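Local coordinates for protein cGAS/DncV-like nucleotidyltransferase in E. coli homolog (Elizabethkingia meningoseptica ATCC 13253 = NBRC 12535, PDB 6E0O) that synthesises cyclic dinucleotides from nucleoside triphosphates with the help of magnesium, as second messengers of a bacterial CBASS defence against bacteriophage, at residues Gln7-Asn10 with Trp11-Pro14; Val15-Thr18 with Glu19-Lys22; Thr105-Ala108 with Leu109-Phe113; Thr179-Thr182 with Asn183-Arg187; Ser233-Tyr236 with Thr237-Leu240. All blocks are in the same frame, centred on the assembly; numbering follows the deposited sequence.

Contact 1: residues Gln7-Asn10 with Trp11-Pro14; sequences QLIN and WSRP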
loop_
_atom_site.group_PDB
_atom_site.type_symbol
_atom_site.label_atom_id
_atom_site.label_comp_id
_atom_site.label_asym_id
_atom_site.label_seq_id
_atom_site.Cartn_x
_atom_site.Cartn_y
_atom_site.Cartn_z
ATOM N N GLN A 7 12.485 -2.517 -21.370
ATOM C CA GLN A 7 12.616 -1.613 -20.231
ATOM C C GLN A 7 11.359 -1.642 -19.369
ATOM O O GLN A 7 11.446 -1.625 -18.134
ATOM C CB GLN A 7 12.937 -0.200 -20.714
ATOM C CG GLN A 7 14.365 -0.050 -21.244
ATOM C CD GLN A 7 14.644 1.327 -21.822
ATOM O OE1 GLN A 7 14.079 1.710 -22.846
ATOM N NE2 GLN A 7 15.527 2.076 -21.170
ATOM N N LEU A 8 10.182 -1.701 -19.999
ATOM C CA LEU A 8 8.946 -1.797 -19.226
ATOM C C LEU A 8 8.903 -3.099 -18.444
ATOM O O LEU A 8 8.480 -3.121 -17.282
ATOM C CB LEU A 8 7.725 -1.696 -20.139
ATOM C CG LEU A 8 7.524 -0.374 -20.877
ATOM C CD1 LEU A 8 6.223 -0.434 -21.674
ATOM C CD2 LEU A 8 7.519 0.797 -19.918
ATOM N N ILE A 9 9.319 -4.204 -19.068
ATOM C CA ILE A 9 9.377 -5.475 -18.351
ATOM C C ILE A 9 10.284 -5.350 -17.133
ATOM O O ILE A 9 9.945 -5.805 -16.035
ATOM C CB ILE A 9 9.823 -6.610 -19.292
ATOM C CG1 ILE A 9 8.747 -6.847 -20.360
ATOM C CG2 ILE A 9 10.102 -7.877 -18.494
ATOM C CD1 ILE A 9 9.186 -7.766 -21.484
ATOM N N ASN A 10 11.455 -4.734 -17.306
ATOM C CA ASN A 10 12.370 -4.593 -16.178
ATOM C C ASN A 10 11.734 -3.792 -15.050
ATOM O O ASN A 10 11.840 -4.165 -13.875
ATOM C CB ASN A 10 13.672 -3.931 -16.629
ATOM C CG ASN A 10 14.462 -4.791 -17.595
ATOM O OD1 ASN A 10 14.204 -5.984 -17.733
ATOM N ND2 ASN A 10 15.442 -4.187 -18.258
ATOM N N TRP A 11 11.060 -2.696 -15.390
ATOM C CA TRP A 11 10.419 -1.876 -14.374
ATOM C C TRP A 11 9.243 -2.573 -13.710
ATOM O O TRP A 11 8.803 -2.141 -12.639
ATOM C CB TRP A 11 9.864 -0.609 -15.003
ATOM C CG TRP A 11 10.855 0.451 -15.280
ATOM C CD1 TRP A 11 12.144 0.531 -14.835
ATOM C CD2 TRP A 11 10.630 1.608 -16.072
ATOM N NE1 TRP A 11 12.731 1.683 -15.302
ATOM C CE2 TRP A 11 11.817 2.362 -16.065
ATOM C CE3 TRP A 11 9.526 2.094 -16.773
ATOM C CZ2 TRP A 11 11.936 3.562 -16.754
ATOM C CZ3 TRP A 11 9.645 3.282 -17.450
ATOM C CH2 TRP A 11 10.837 4.008 -17.433
ATOM N N SER A 12 8.693 -3.598 -14.343
ATOM C CA SER A 12 7.527 -4.275 -13.811
ATOM C C SER A 12 7.873 -5.295 -12.741
ATOM O O SER A 12 6.957 -5.863 -12.144
ATOM C CB SER A 12 6.770 -4.973 -14.940
ATOM O OG SER A 12 7.439 -6.159 -15.317
ATOM N N ARG A 13 9.156 -5.553 -12.499
ATOM C CA ARG A 13 9.552 -6.594 -11.562
ATOM C C ARG A 13 9.578 -6.073 -10.127
ATOM O O ARG A 13 9.946 -4.922 -9.887
ATOM C CB ARG A 13 10.941 -7.117 -11.933
ATOM C CG ARG A 13 11.007 -7.765 -13.313
ATOM C CD ARG A 13 10.245 -9.079 -13.289
ATOM N NE ARG A 13 10.232 -9.801 -14.561
ATOM C CZ ARG A 13 9.213 -9.802 -15.418
ATOM N NH1 ARG A 13 8.112 -9.092 -15.171
ATOM N NH2 ARG A 13 9.299 -10.517 -16.533
ATOM N N PRO A 14 9.229 -6.914 -9.150
ATOM C CA PRO A 14 9.416 -6.517 -7.749
ATOM C C PRO A 14 10.897 -6.337 -7.469
ATOM O O PRO A 14 11.738 -7.091 -7.964
ATOM C CB PRO A 14 8.852 -7.697 -6.945
ATOM C CG PRO A 14 8.186 -8.582 -7.902
ATOM C CD PRO A 14 8.722 -8.290 -9.281
#
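The C-terminal end of helix 5-11 is where Ser-12 folds back on Ile-9 as the chain leaves the helix for the loop toward helix 21-38. Trp-11 N still makes the regular helical bond to Gln-7 O, at 3.0 Å and 161°. One residue on, the pattern tightens: Ser-12 N reaches Ile-9 O from well above the carbonyl plane, while Ser-12 OG gives its hydrogen to the same oxygen at 2.6 Å. The hydroxyl can do so because it lies between its own backbone N and carbonyl carbon (chi1 77°), turned back over the last helical turn. Ile-9 O is thus gripped twice by one residue.

The indole of Trp-11 lies with one face under Gln-7 O, and its CE3 meets Leu-8 CD2 at 3.9 Å. Arg-13 runs alongside Ile-9 in the same direction, bringing Ile-9 CG2 over a face of the guanidinium, 3.4 Å from Arg-13 NH2. This short helix rests on two others: Trp-11 touches Val-198 and Arg-202 of helix 188-205, whereas Leu-8 and Ile-9 pack on Thr-237 and Tyr-236 at the start of helix 236-252.

Contact 2: residues Val15-Thr18 with Glu19-Lys22; sequences VSTT and EDLK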
loop_
_atom_site.group_PDB
_atom_site.type_symbol
_atom_site.label_atom_id
_atom_site.label_comp_id
_atom_site.label_asym_id
_atom_site.label_seq_id
_atom_site.Cartn_x
_atom_site.Cartn_y
_atom_site.Cartn_z
ATOM N N VAL A 15 11.218 -5.333 -6.662
ATOM C CA VAL A 15 12.615 -5.085 -6.318
ATOM C C VAL A 15 12.949 -5.588 -4.917
ATOM O O VAL A 15 13.889 -6.369 -4.746
ATOM C CB VAL A 15 12.982 -3.610 -6.552
ATOM C CG1 VAL A 15 14.399 -3.341 -6.113
ATOM C CG2 VAL A 15 12.812 -3.259 -8.028
ATOM N N SER A 16 12.197 -5.151 -3.916
ATOM C CA SER A 16 12.289 -5.682 -2.560
ATOM C C SER A 16 11.129 -6.640 -2.330
ATOM O O SER A 16 10.011 -6.384 -2.782
ATOM C CB SER A 16 12.170 -4.547 -1.543
ATOM O OG SER A 16 13.248 -3.635 -1.615
ATOM N N THR A 17 11.384 -7.731 -1.609
ATOM C CA THR A 17 10.311 -8.662 -1.287
ATOM C C THR A 17 10.521 -9.247 0.106
ATOM O O THR A 17 11.582 -9.105 0.720
ATOM C CB THR A 17 10.210 -9.828 -2.284
ATOM O OG1 THR A 17 11.346 -10.688 -2.107
ATOM C CG2 THR A 17 10.133 -9.342 -3.723
ATOM N N THR A 18 9.503 -9.955 0.587
ATOM C CA THR A 18 9.576 -10.594 1.896
ATOM C C THR A 18 10.622 -11.699 1.961
ATOM O O THR A 18 10.961 -12.135 3.067
ATOM C CB THR A 18 8.199 -11.151 2.254
ATOM O OG1 THR A 18 7.817 -12.126 1.277
ATOM C CG2 THR A 18 7.163 -10.028 2.292
ATOM N N GLU A 19 11.145 -12.152 0.819
ATOM C CA GLU A 19 12.229 -13.127 0.837
ATOM C C GLU A 19 13.553 -12.497 1.243
ATOM O O GLU A 19 14.494 -13.222 1.586
ATOM C CB GLU A 19 12.399 -13.763 -0.546
ATOM C CG GLU A 19 11.235 -14.628 -0.976
ATOM C CD GLU A 19 10.891 -15.674 0.062
ATOM O OE1 GLU A 19 11.444 -16.793 -0.004
ATOM O OE2 GLU A 19 10.077 -15.361 0.960
ATOM N N ASP A 20 13.653 -11.173 1.203
ATOM C CA ASP A 20 14.928 -10.524 1.446
ATOM C C ASP A 20 15.364 -10.726 2.889
ATOM O O ASP A 20 14.576 -10.563 3.826
ATOM C CB ASP A 20 14.819 -9.031 1.166
ATOM C CG ASP A 20 14.581 -8.726 -0.294
ATOM O OD1 ASP A 20 14.832 -9.612 -1.136
ATOM O OD2 ASP A 20 14.148 -7.596 -0.592
ATOM N N LEU A 21 16.646 -11.050 3.064
ATOM C CA LEU A 21 17.184 -11.272 4.401
ATOM C C LEU A 21 16.951 -10.071 5.308
ATOM O O LEU A 21 16.586 -10.234 6.479
ATOM C CB LEU A 21 18.676 -11.572 4.296
ATOM C CG LEU A 21 19.471 -11.634 5.595
ATOM C CD1 LEU A 21 18.940 -12.736 6.489
ATOM C CD2 LEU A 21 20.960 -11.847 5.307
ATOM N N LYS A 22 17.168 -8.858 4.795
ATOM C CA LYS A 22 17.026 -7.672 5.635
ATOM C C LYS A 22 15.570 -7.417 6.002
ATOM O O LYS A 22 15.299 -6.808 7.040
ATOM C CB LYS A 22 17.654 -6.454 4.951
ATOM C CG LYS A 22 19.185 -6.487 4.906
ATOM C CD LYS A 22 19.777 -5.300 4.154
ATOM C CE LYS A 22 19.659 -3.991 4.916
ATOM N NZ LYS A 22 20.260 -2.845 4.150
HETATM O O HOH W 1 13.780 -9.747 -3.437
#
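Thr-17 and Asp-20 hold each other through backbone and side chain at once. Asp-20 N donates to Thr-17 O at 3.0 Å and 164°, and in return Thr-17 N donates to Asp-20 OD2 at 2.9 Å in a nearly straight bond. The carboxylate oxygen is met from above its plane, about 60° out of it. Asp-20 CG, anti to its carbonyl carbon (chi1 -67°), is swung back over the preceding residues, which brings the acid to the amide of Thr-17. The other carboxylate oxygen is joined to Thr-17 by a water that donates to Asp-20 OD1 at 2.5 Å and also bonds Thr-17 OG1 at 2.9 Å. That hydroxyl has a further role, accepting from Glu-19 N at 3.3 Å, as in an ST turn.

The backbone of Thr-17 to Asp-20 forms a type I beta turn, and Asp-20 occupies the N-cap position of helix 21-38. Its carboxylate, however, makes no capping bond to the helix; it reaches back to Thr-17 N and braces the turn that leads into it.

Behind this turn, Ser-16 ties the chain to the loop after helix 48-52: Ser-16 OG bonds Arg-57 O and Ser-60 N, and Ser-16 O accepts from Asn-55 ND2. Ser-16 and Thr-18 also touch Tyr-50, a residue probably involved in binding GTP, and the side chain of Ser-16 lies about 10 Å from the bound magnesium ion.

Contact 3: residues Thr105-Ala108 with Leu109-Phe113; sequences TEEA and LRNVF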
loop_
_atom_site.group_PDB
_atom_site.type_symbol
_atom_site.label_atom_id
_atom_site.label_comp_id
_atom_site.label_asym_id
_atom_site.label_seq_id
_atom_site.Cartn_x
_atom_site.Cartn_y
_atom_site.Cartn_z
ATOM N N THR A 105 3.383 0.676 22.618
ATOM C CA THR A 105 4.083 0.129 21.461
ATOM C C THR A 105 5.427 0.818 21.284
ATOM O O THR A 105 6.452 0.165 21.073
ATOM C CB THR A 105 3.219 0.306 20.209
ATOM O OG1 THR A 105 1.975 -0.373 20.380
ATOM C CG2 THR A 105 3.914 -0.274 18.996
ATOM N N GLU A 106 5.439 2.151 21.379
ATOM C CA GLU A 106 6.689 2.893 21.272
ATOM C C GLU A 106 7.671 2.465 22.356
ATOM O O GLU A 106 8.861 2.277 22.091
ATOM C CB GLU A 106 6.388 4.390 21.344
ATOM C CG GLU A 106 7.592 5.266 21.142
ATOM C CD GLU A 106 7.265 6.750 21.188
ATOM O OE1 GLU A 106 6.078 7.111 21.340
ATOM O OE2 GLU A 106 8.202 7.561 21.071
ATOM N N GLU A 107 7.175 2.269 23.576
ATOM C CA GLU A 107 8.031 1.860 24.684
ATOM C C GLU A 107 8.619 0.479 24.439
ATOM O O GLU A 107 9.817 0.257 24.645
ATOM C CB GLU A 107 7.194 1.870 25.956
ATOM C CG GLU A 107 7.911 1.551 27.218
ATOM C CD GLU A 107 7.046 1.852 28.426
ATOM O OE1 GLU A 107 6.541 2.991 28.531
ATOM O OE2 GLU A 107 6.858 0.943 29.258
ATOM N N ALA A 108 7.785 -0.471 24.014
ATOM C CA ALA A 108 8.274 -1.815 23.729
ATOM C C ALA A 108 9.387 -1.773 22.697
ATOM O O ALA A 108 10.390 -2.483 22.822
ATOM C CB ALA A 108 7.121 -2.695 23.241
ATOM N N LEU A 109 9.229 -0.934 21.672
ATOM C CA LEU A 109 10.235 -0.836 20.626
ATOM C C LEU A 109 11.477 -0.111 21.124
ATOM O O LEU A 109 12.602 -0.547 20.861
ATOM C CB LEU A 109 9.623 -0.157 19.406
ATOM C CG LEU A 109 8.497 -0.958 18.736
ATOM C CD1 LEU A 109 7.750 -0.097 17.725
ATOM C CD2 LEU A 109 9.066 -2.198 18.064
ATOM N N ARG A 110 11.300 0.979 21.869
ATOM C CA ARG A 110 12.457 1.728 22.348
ATOM C C ARG A 110 13.305 0.899 23.309
ATOM O O ARG A 110 14.534 1.039 23.335
ATOM C CB ARG A 110 11.994 3.006 23.040
ATOM C CG ARG A 110 13.132 3.951 23.343
ATOM C CD ARG A 110 12.714 5.357 23.688
ATOM N NE ARG A 110 11.707 5.910 22.831
ATOM C CZ ARG A 110 12.029 6.359 21.639
ATOM N NH1 ARG A 110 11.121 6.880 20.847
ATOM N NH2 ARG A 110 13.295 6.268 21.232
ATOM N N ASN A 111 12.678 0.015 24.091
ATOM C CA ASN A 111 13.452 -0.790 25.029
ATOM C C ASN A 111 14.485 -1.632 24.306
ATOM O O ASN A 111 15.538 -1.926 24.878
ATOM C CB ASN A 111 12.545 -1.707 25.845
ATOM C CG ASN A 111 11.768 -0.968 26.889
ATOM O OD1 ASN A 111 12.164 0.117 27.313
ATOM N ND2 ASN A 111 10.660 -1.552 27.327
ATOM N N VAL A 112 14.201 -2.019 23.060
ATOM C CA VAL A 112 15.079 -2.877 22.263
ATOM C C VAL A 112 15.914 -2.077 21.281
ATOM O O VAL A 112 17.119 -2.290 21.162
ATOM C CB VAL A 112 14.252 -3.953 21.526
ATOM C CG1 VAL A 112 15.129 -4.719 20.525
ATOM C CG2 VAL A 112 13.598 -4.891 22.522
ATOM N N PHE A 113 15.286 -1.167 20.546
ATOM C CA PHE A 113 15.933 -0.488 19.430
ATOM C C PHE A 113 16.399 0.919 19.773
ATOM O O PHE A 113 16.977 1.587 18.908
ATOM C CB PHE A 113 14.983 -0.444 18.228
ATOM C CG PHE A 113 14.520 -1.794 17.781
ATOM C CD1 PHE A 113 15.367 -2.619 17.081
ATOM C CD2 PHE A 113 13.238 -2.237 18.055
ATOM C CE1 PHE A 113 14.948 -3.863 16.663
ATOM C CE2 PHE A 113 12.812 -3.483 17.636
ATOM C CZ PHE A 113 13.672 -4.295 16.953
HETATM O O HOH W 2 8.371 -1.109 29.187
#
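Glu-106 and Arg-110 form an i to i+4 salt bridge along helix 98-113, a helix that packs between helix 21-38 and the mixed sheet of the nucleotidyltransferase core. The two side chains run alongside each other in the same direction, with Arg-110 NH1 donating to Glu-106 OE2 at 3.0 Å and 156°. The oxygen lies almost in the guanidinium plane, at its edge, and uses its anti lone pair; the carboxylate itself is turned 66° from that plane. The glutamate chain is fully extended, with CG anti to the backbone N (chi1 -176°), whereas the arginine bends at chi3 to present NH1.

One position along, Glu-107 and Asn-111 are linked through a water, which donates to Glu-107 OE2 at 2.6 Å and accepts from Asn-111 ND2 at 3.0 Å. On the inner side, Thr-105 CG2 meets Leu-109 CD1 at 4.0 Å, and both side chains touch Val-137 of strand 135-147. Beneath all three pairs run the regular backbone bonds, such as Arg-110 N to Glu-106 O at 2.8 Å.

Arg-110 NH2 also makes a weak bond to Val-117 O, and Glu-106 OE1 a long, weak ion pair with Arg-119. With a single N-H joining the two charges and these further partners nearby, the pair is probably one link in a small surface network, while the apolar residues face the sheet and helix 21-38.

Contact 4: residues Thr179-Thr182 with Asn183-Arg187; sequences TEKT and NQTYR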
loop_
_atom_site.group_PDB
_atom_site.type_symbol
_atom_site.label_atom_id
_atom_site.label_comp_id
_atom_site.label_asym_id
_atom_site.label_seq_id
_atom_site.Cartn_x
_atom_site.Cartn_y
_atom_site.Cartn_z
ATOM N N THR A 179 -4.581 -9.740 -5.537
ATOM C CA THR A 179 -3.992 -11.001 -5.960
ATOM C C THR A 179 -4.871 -11.688 -6.988
ATOM O O THR A 179 -4.376 -12.167 -8.015
ATOM C CB THR A 179 -3.762 -11.876 -4.729
ATOM O OG1 THR A 179 -2.819 -11.225 -3.862
ATOM C CG2 THR A 179 -3.229 -13.242 -5.100
ATOM N N GLU A 180 -6.183 -11.717 -6.747
ATOM C CA GLU A 180 -7.101 -12.307 -7.715
ATOM C C GLU A 180 -7.006 -11.607 -9.071
ATOM O O GLU A 180 -6.945 -12.261 -10.121
ATOM C CB GLU A 180 -8.525 -12.254 -7.162
ATOM C CG GLU A 180 -9.565 -12.899 -8.059
ATOM C CD GLU A 180 -9.474 -14.413 -8.098
ATOM O OE1 GLU A 180 -8.842 -15.004 -7.200
ATOM O OE2 GLU A 180 -10.032 -15.012 -9.038
ATOM N N LYS A 181 -6.998 -10.274 -9.075
ATOM C CA LYS A 181 -6.946 -9.570 -10.350
ATOM C C LYS A 181 -5.651 -9.870 -11.090
ATOM O O LYS A 181 -5.660 -10.097 -12.310
ATOM C CB LYS A 181 -7.128 -8.068 -10.180
ATOM C CG LYS A 181 -7.255 -7.368 -11.527
ATOM C CD LYS A 181 -7.373 -5.871 -11.362
ATOM C CE LYS A 181 -7.557 -5.145 -12.689
ATOM N NZ LYS A 181 -8.939 -5.340 -13.210
ATOM N N THR A 182 -4.516 -9.880 -10.385
ATOM C CA THR A 182 -3.272 -10.178 -11.092
ATOM C C THR A 182 -3.295 -11.600 -11.636
ATOM O O THR A 182 -2.819 -11.858 -12.747
ATOM C CB THR A 182 -2.050 -9.861 -10.224
ATOM O OG1 THR A 182 -1.081 -9.228 -11.074
ATOM C CG2 THR A 182 -1.454 -11.062 -9.568
ATOM N N ASN A 183 -3.893 -12.521 -10.896
ATOM C CA ASN A 183 -3.994 -13.892 -11.379
ATOM C C ASN A 183 -4.858 -14.012 -12.622
ATOM O O ASN A 183 -4.662 -14.951 -13.398
ATOM C CB ASN A 183 -4.514 -14.796 -10.265
ATOM C CG ASN A 183 -3.493 -15.010 -9.154
ATOM O OD1 ASN A 183 -2.323 -14.663 -9.291
ATOM N ND2 ASN A 183 -3.940 -15.583 -8.051
ATOM N N GLN A 184 -5.787 -13.084 -12.832
ATOM C CA GLN A 184 -6.683 -13.129 -13.977
ATOM C C GLN A 184 -6.193 -12.320 -15.165
ATOM O O GLN A 184 -6.804 -12.400 -16.235
ATOM C CB GLN A 184 -8.044 -12.562 -13.590
ATOM C CG GLN A 184 -8.823 -13.407 -12.627
ATOM C CD GLN A 184 -9.992 -12.660 -12.045
ATOM O OE1 GLN A 184 -9.982 -11.428 -11.970
ATOM N NE2 GLN A 184 -11.006 -13.392 -11.623
ATOM N N THR A 185 -5.141 -11.530 -15.011
ATOM C CA THR A 185 -4.687 -10.614 -16.048
ATOM C C THR A 185 -3.287 -10.956 -16.542
ATOM O O THR A 185 -2.517 -10.067 -16.903
ATOM C CB THR A 185 -4.734 -9.168 -15.559
ATOM O OG1 THR A 185 -3.993 -9.046 -14.333
ATOM C CG2 THR A 185 -6.161 -8.700 -15.369
ATOM N N TYR A 186 -2.945 -12.240 -16.582
ATOM C CA TYR A 186 -1.629 -12.657 -17.050
ATOM C C TYR A 186 -0.523 -12.041 -16.197
ATOM O O TYR A 186 0.581 -11.777 -16.683
ATOM C CB TYR A 186 -1.441 -12.316 -18.533
ATOM C CG TYR A 186 -2.606 -12.745 -19.384
ATOM C CD1 TYR A 186 -2.803 -14.083 -19.698
ATOM C CD2 TYR A 186 -3.517 -11.819 -19.867
ATOM C CE1 TYR A 186 -3.866 -14.486 -20.472
ATOM C CE2 TYR A 186 -4.588 -12.214 -20.646
ATOM C CZ TYR A 186 -4.754 -13.552 -20.944
ATOM O OH TYR A 186 -5.811 -13.967 -21.714
ATOM N N ARG A 187 -0.819 -11.797 -14.916
ATOM C CA ARG A 187 0.101 -11.196 -13.953
ATOM C C ARG A 187 0.379 -9.730 -14.268
ATOM O O ARG A 187 1.242 -9.109 -13.639
ATOM C CB ARG A 187 1.381 -12.028 -13.801
ATOM C CG ARG A 187 1.066 -13.533 -13.634
ATOM C CD ARG A 187 2.149 -14.300 -12.851
ATOM N NE ARG A 187 2.309 -13.661 -11.554
ATOM C CZ ARG A 187 1.445 -13.750 -10.547
ATOM N NH1 ARG A 187 0.354 -14.504 -10.641
ATOM N NH2 ARG A 187 1.666 -13.062 -9.439
HETATM O O HOH W 3 -6.700 -16.353 -7.621
HETATM O O HOH W 4 1.543 -9.724 -10.976
#
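Glu-180 and Gln-184 cross at an angle near the end of helix 171-184, carboxylate and amide planes 82° apart, with Glu-180 OE2 3.2 Å from Gln-184 NE2 but badly angled for a hydrogen bond. Gln-184 OE1 bonds Asn-228 ND2, while Glu-180 OE1 accepts from a water that also takes a hydrogen from Asn-183 ND2 at 2.9 Å. Beside them Asn-183 runs alongside Thr-179, pointing the same way, its ND2 3.8 Å from Thr-179 CG2. Arg-187 uses the other end of this amide, its NH1 donating to Asn-183 OD1 at 3.0 Å; the oxygen lies near the guanidinium plane. This guanidinium leans obliquely against the methyl of Thr-182, with Arg-187 NH2 3.7 Å from Thr-182 CG2.

Beyond this point the chain turns through Tyr-186 and Arg-187, both with positive phi, into helix 188-205, for which Arg-187 is the N-cap. Thr-182 O takes two backbone donors: Arg-187 N at 3.0 Å and, from above the carbonyl plane, Thr-185 N. Thr-185 OG1, set between its own N and carbonyl carbon (chi1 54°), reaches back to Lys-181 O at 2.8 Å and also bonds Tyr-189 N. Thr-182 OG1 bonds Lys-190 N, and a water joins it to Arg-187 O.

Contact 5: residues Ser233-Tyr236 with Thr237-Leu240; sequences SGNY and TQTL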
loop_
_atom_site.group_PDB
_atom_site.type_symbol
_atom_site.label_atom_id
_atom_site.label_comp_id
_atom_site.label_asym_id
_atom_site.label_seq_id
_atom_site.Cartn_x
_atom_site.Cartn_y
_atom_site.Cartn_z
ATOM N N SER A 233 -1.867 -10.194 -22.802
ATOM C CA SER A 233 -0.796 -11.125 -22.497
ATOM C C SER A 233 0.411 -10.857 -23.382
ATOM O O SER A 233 0.298 -10.782 -24.608
ATOM C CB SER A 233 -1.297 -12.549 -22.730
ATOM O OG SER A 233 -0.275 -13.488 -22.477
ATOM N N GLY A 234 1.569 -10.705 -22.748
ATOM C CA GLY A 234 2.810 -10.569 -23.474
ATOM C C GLY A 234 3.035 -9.251 -24.170
ATOM O O GLY A 234 4.006 -9.134 -24.926
ATOM N N ASN A 235 2.184 -8.250 -23.955
ATOM C CA ASN A 235 2.366 -6.952 -24.607
ATOM C C ASN A 235 2.331 -5.867 -23.540
ATOM O O ASN A 235 1.273 -5.319 -23.223
ATOM C CB ASN A 235 1.342 -6.696 -25.704
ATOM C CG ASN A 235 1.735 -5.531 -26.581
ATOM O OD1 ASN A 235 2.456 -4.632 -26.140
ATOM N ND2 ASN A 235 1.281 -5.543 -27.833
ATOM N N TYR A 236 3.504 -5.556 -22.991
ATOM C CA TYR A 236 3.571 -4.591 -21.901
ATOM C C TYR A 236 3.322 -3.183 -22.413
ATOM O O TYR A 236 2.649 -2.390 -21.747
ATOM C CB TYR A 236 4.936 -4.668 -21.216
ATOM C CG TYR A 236 5.125 -5.888 -20.352
ATOM C CD1 TYR A 236 5.183 -7.155 -20.907
ATOM C CD2 TYR A 236 5.258 -5.771 -18.977
ATOM C CE1 TYR A 236 5.362 -8.271 -20.116
ATOM C CE2 TYR A 236 5.447 -6.877 -18.181
ATOM C CZ TYR A 236 5.489 -8.122 -18.756
ATOM O OH TYR A 236 5.680 -9.216 -17.958
ATOM N N THR A 237 3.869 -2.856 -23.590
ATOM C CA THR A 237 3.719 -1.511 -24.127
ATOM C C THR A 237 2.253 -1.202 -24.393
ATOM O O THR A 237 1.754 -0.132 -24.026
ATOM C CB THR A 237 4.551 -1.359 -25.407
ATOM O OG1 THR A 237 5.945 -1.535 -25.115
ATOM C CG2 THR A 237 4.348 0.016 -26.013
ATOM N N GLN A 238 1.541 -2.128 -25.036
ATOM C CA GLN A 238 0.145 -1.855 -25.357
ATOM C C GLN A 238 -0.736 -1.940 -24.112
ATOM O O GLN A 238 -1.714 -1.192 -23.985
ATOM C CB GLN A 238 -0.361 -2.785 -26.455
ATOM C CG GLN A 238 -1.653 -2.286 -27.077
ATOM C CD GLN A 238 -1.470 -0.998 -27.904
ATOM O OE1 GLN A 238 -0.350 -0.522 -28.138
ATOM N NE2 GLN A 238 -2.578 -0.428 -28.336
ATOM N N THR A 239 -0.422 -2.857 -23.189
ATOM C CA THR A 239 -1.191 -2.923 -21.950
ATOM C C THR A 239 -1.069 -1.620 -21.175
ATOM O O THR A 239 -2.064 -1.083 -20.679
ATOM C CB THR A 239 -0.721 -4.096 -21.083
ATOM O OG1 THR A 239 -1.041 -5.328 -21.728
ATOM C CG2 THR A 239 -1.383 -4.051 -19.707
ATOM N N LEU A 240 0.157 -1.104 -21.054
ATOM C CA LEU A 240 0.371 0.135 -20.313
ATOM C C LEU A 240 -0.342 1.293 -20.992
ATOM O O LEU A 240 -0.946 2.135 -20.323
ATOM C CB LEU A 240 1.867 0.406 -20.177
ATOM C CG LEU A 240 2.290 1.652 -19.391
ATOM C CD1 LEU A 240 1.782 1.620 -17.960
ATOM C CD2 LEU A 240 3.812 1.768 -19.443
#
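Asn-235 and Gln-238 meet where a loop turns into helix 236-252. Gly-234 has positive phi (73°), Asn-235 is extended, and from Tyr-236 onward the backbone is helical. The first helical bonds follow at once: Thr-239 N to Asn-235 O at 3.0 Å and Leu-240 N to Tyr-236 O at 2.9 Å.

The side chain of Asn-235 lies alongside the CB of Gln-238, whose own amide leads off, the two amide planes 56° apart. Asn-235 CG is anti to the backbone N (chi1 -166°), which carries OD1 over the start of the helix, where Gln-238 N donates to it at 2.9 Å in a nearly straight bond. The N-H comes from above the amide plane, and Asn-235 OD1 also rests 3.4 Å from Gln-238 CB. Thr-239 adds a second grip on the same residue: Thr-239 OG1 donates to Asn-235 O at 2.8 Å, approaching from the opposite face of that carbonyl to Thr-239 N. The hydroxyl oxygen in turn accepts from Ile-232 N in the preceding loop.

An acidic partner joins from helix 5-11, since Glu-5 takes hydrogen bonds from both Tyr-236 N and Thr-237 OG1. The early amides of the helix are thereby met by side-chain oxygens of two residues, Glu-5 at Tyr-236 and Asn-235 at Gln-238. Asn-235, bonded to the amide three positions on, is a classical asparagine N-cap.

Overall arrangement
Along the chain the five contacts come in series. Contacts 1 and 2 adjoin, spanning the end of helix 5-11, the connecting loop and the start of helix 21-38, centres about 17 Å apart. The centre of contact 3, on helix 98-113, lies about 24 Å from that of contact 2 and about 47 Å from that of contact 5, across the chain's centre from contacts 4 and 5. Those two belong to the helical part of the enzyme; their centres are about 14 Å apart and Tyr-186 packs on Ser-233. Contact 1 joins this group by touching contact 5, centres about 12 Å apart. The N-terminal helix rests on much later helices, while the following loop leads back toward the magnesium site.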